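PDB 4ACY: endo-alpha-mannosidase, which probably hydrolyses internal alpha-mannosidic linkages in N-glycans, as a family 99 endo-acting glycoside hydrolase. Local coordinates for residues 67-72 and 291-296. Sequence-based numbering, arbitrary orientation.
Sequences ALAPGH and RPWNGS
Trp-293 lays one face of its indole against Ala-69 and Pro-70. Its CB starts the contact, 3.8 Å from Ala-69 CB. The ring is put in place by a first torsion that sets CG between the backbone N and the carbonyl carbon (chi1 46°), and CG then meets the same methyl at 3.6 Å. Further out, the CA of Ala-69 stands 3.4 Å from the centroid of the five-membered ring, only 6° off its normal, a CH-pi contact at close range that suits a residue as small as alanine. At the edge, NE1 donates a hydrogen bond of 2.9 Å to Ala-67 O. The oxygen lies in the indole plane, yet the N-H approaches from above the carbonyl plane and the bond is bent (140°). The six-membered ring ends the path under Pro-70, whose CD sits 3.6 Å from its centroid; a proline suits this place because its rigid ring holds a CH2 over the pi face. Arg-291 CB and Asn-294 CB back the opposite face, brought there by the type I turn from Arg-291 to Asn-294, so the indole is sandwiched. A leucine in place of Trp-293 would probably leave Ala-67 O without this donor and Pro-70 without its aromatic platform. Arg-291 NH1 forms salt bridges with Asp-287 and Glu-332. At the protein surface, the contact joins two beta-to-alpha loops at the C-terminal ends of the TIM-barrel strands: the 64-66/77-79 hairpin after the first strand, 42-46, and the loop from the seventh, 276-281, to helix 305-316.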
loop_
_atom_site.group_PDB
_atom_site.type_symbol
_atom_site.label_atom_id
_atom_site.label_comp_id
_atom_site.label_asym_id
_atom_site.label_seq_id
_atom_site.Cartn_x
_atom_site.Cartn_y
_atom_site.Cartn_z
ATOM N N ALA A 67 10.465 -5.406 17.130
ATOM C CA ALA A 67 9.251 -5.972 17.770
ATOM C C ALA A 67 9.511 -7.309 18.443
ATOM O O ALA A 67 10.285 -8.127 17.936
ATOM C CB ALA A 67 8.140 -6.121 16.736
ATOM N N LEU A 68 8.835 -7.542 19.575
ATOM C CA LEU A 68 8.878 -8.838 20.250
ATOM C C LEU A 68 8.065 -9.888 19.487
ATOM O O LEU A 68 7.071 -9.550 18.813
ATOM C CB LEU A 68 8.317 -8.691 21.671
ATOM C CG LEU A 68 9.118 -7.789 22.626
ATOM C CD1 LEU A 68 8.280 -7.492 23.874
ATOM C CD2 LEU A 68 10.443 -8.450 22.996
ATOM N N ALA A 69 8.503 -11.143 19.586
ATOM C CA ALA A 69 7.762 -12.288 19.042
ATOM C C ALA A 69 6.380 -12.343 19.694
ATOM O O ALA A 69 6.240 -11.977 20.874
ATOM C CB ALA A 69 8.510 -13.597 19.266
ATOM N N PRO A 70 5.358 -12.752 18.926
ATOM C CA PRO A 70 4.019 -12.791 19.498
ATOM C C PRO A 70 3.973 -13.687 20.724
ATOM O O PRO A 70 4.435 -14.844 20.683
ATOM C CB PRO A 70 3.136 -13.357 18.370
ATOM C CG PRO A 70 4.103 -13.958 17.336
ATOM C CD PRO A 70 5.389 -13.192 17.513
ATOM N N GLY A 71 3.416 -13.141 21.795
ATOM C CA GLY A 71 3.227 -13.875 23.031
ATOM C C GLY A 71 4.450 -13.894 23.931
ATOM O O GLY A 71 4.403 -14.468 25.011
ATOM N N HIS A 72 5.535 -13.250 23.503
ATOM C CA HIS A 72 6.792 -13.298 24.269
ATOM C C HIS A 72 7.059 -12.009 25.047
ATOM O O HIS A 72 6.648 -10.913 24.628
ATOM C CB HIS A 72 7.954 -13.631 23.321
ATOM C CG HIS A 72 8.063 -15.091 23.012
ATOM N ND1 HIS A 72 7.102 -15.783 22.305
ATOM C CD2 HIS A 72 9.009 -15.998 23.344
ATOM C CE1 HIS A 72 7.456 -17.054 22.209
ATOM N NE2 HIS A 72 8.617 -17.206 22.819
ATOM N N ARG A 291 11.458 -7.333 12.714
ATOM C CA ARG A 291 10.794 -8.507 13.325
ATOM C C ARG A 291 11.666 -9.769 13.210
ATOM O O ARG A 291 11.404 -10.646 12.382
ATOM C CB ARG A 291 9.404 -8.753 12.698
ATOM C CG ARG A 291 8.453 -7.571 12.784
ATOM C CD ARG A 291 7.122 -7.878 12.116
ATOM N NE ARG A 291 6.199 -6.749 12.194
ATOM C CZ ARG A 291 5.672 -6.125 11.143
ATOM N NH1 ARG A 291 5.977 -6.516 9.900
ATOM N NH2 ARG A 291 4.824 -5.119 11.334
ATOM N N PRO A 292 12.698 -9.884 14.064
ATOM C CA PRO A 292 13.730 -10.914 13.861
ATOM C C PRO A 292 13.182 -12.341 13.897
ATOM O O PRO A 292 13.789 -13.238 13.319
ATOM C CB PRO A 292 14.706 -10.696 15.024
ATOM C CG PRO A 292 14.455 -9.320 15.518
ATOM C CD PRO A 292 13.069 -8.894 15.095
ATOM N N TRP A 293 12.043 -12.515 14.577
ATOM C CA TRP A 293 11.367 -13.802 14.765
ATOM C C TRP A 293 10.492 -14.199 13.570
ATOM O O TRP A 293 9.934 -15.314 13.542
ATOM C CB TRP A 293 10.483 -13.723 16.037
ATOM C CG TRP A 293 9.701 -12.452 16.046
ATOM C CD1 TRP A 293 10.073 -11.262 16.603
ATOM C CD2 TRP A 293 8.454 -12.206 15.386
ATOM N NE1 TRP A 293 9.134 -10.301 16.352
ATOM C CE2 TRP A 293 8.123 -10.850 15.609
ATOM C CE3 TRP A 293 7.568 -13.013 14.649
ATOM C CZ2 TRP A 293 6.944 -10.273 15.123
ATOM C CZ3 TRP A 293 6.402 -12.442 14.161
ATOM C CH2 TRP A 293 6.101 -11.085 14.393
ATOM N N ASN A 294 10.377 -13.306 12.583
ATOM C CA ASN A 294 9.362 -13.458 11.522
ATOM C C ASN A 294 9.901 -14.033 10.213
ATOM O O ASN A 294 9.340 -13.777 9.141
ATOM C CB ASN A 294 8.646 -12.123 11.261
ATOM C CG ASN A 294 7.303 -12.283 10.544
ATOM O OD1 ASN A 294 6.627 -13.321 10.643
ATOM N ND2 ASN A 294 6.898 -11.240 9.827
ATOM N N GLY A 295 10.934 -14.862 10.314
ATOM C CA GLY A 295 11.518 -15.517 9.147
ATOM C C GLY A 295 10.554 -16.379 8.338
ATOM O O GLY A 295 10.750 -16.564 7.132
ATOM N N SER A 296 9.498 -16.881 8.974
ATOM C CA SER A 296 8.524 -17.733 8.280
ATOM C C SER A 296 7.764 -16.981 7.177
ATOM O O SER A 296 7.243 -17.594 6.248
ATOM C CB SER A 296 7.533 -18.383 9.262
ATOM O OG SER A 296 6.663 -17.441 9.868
#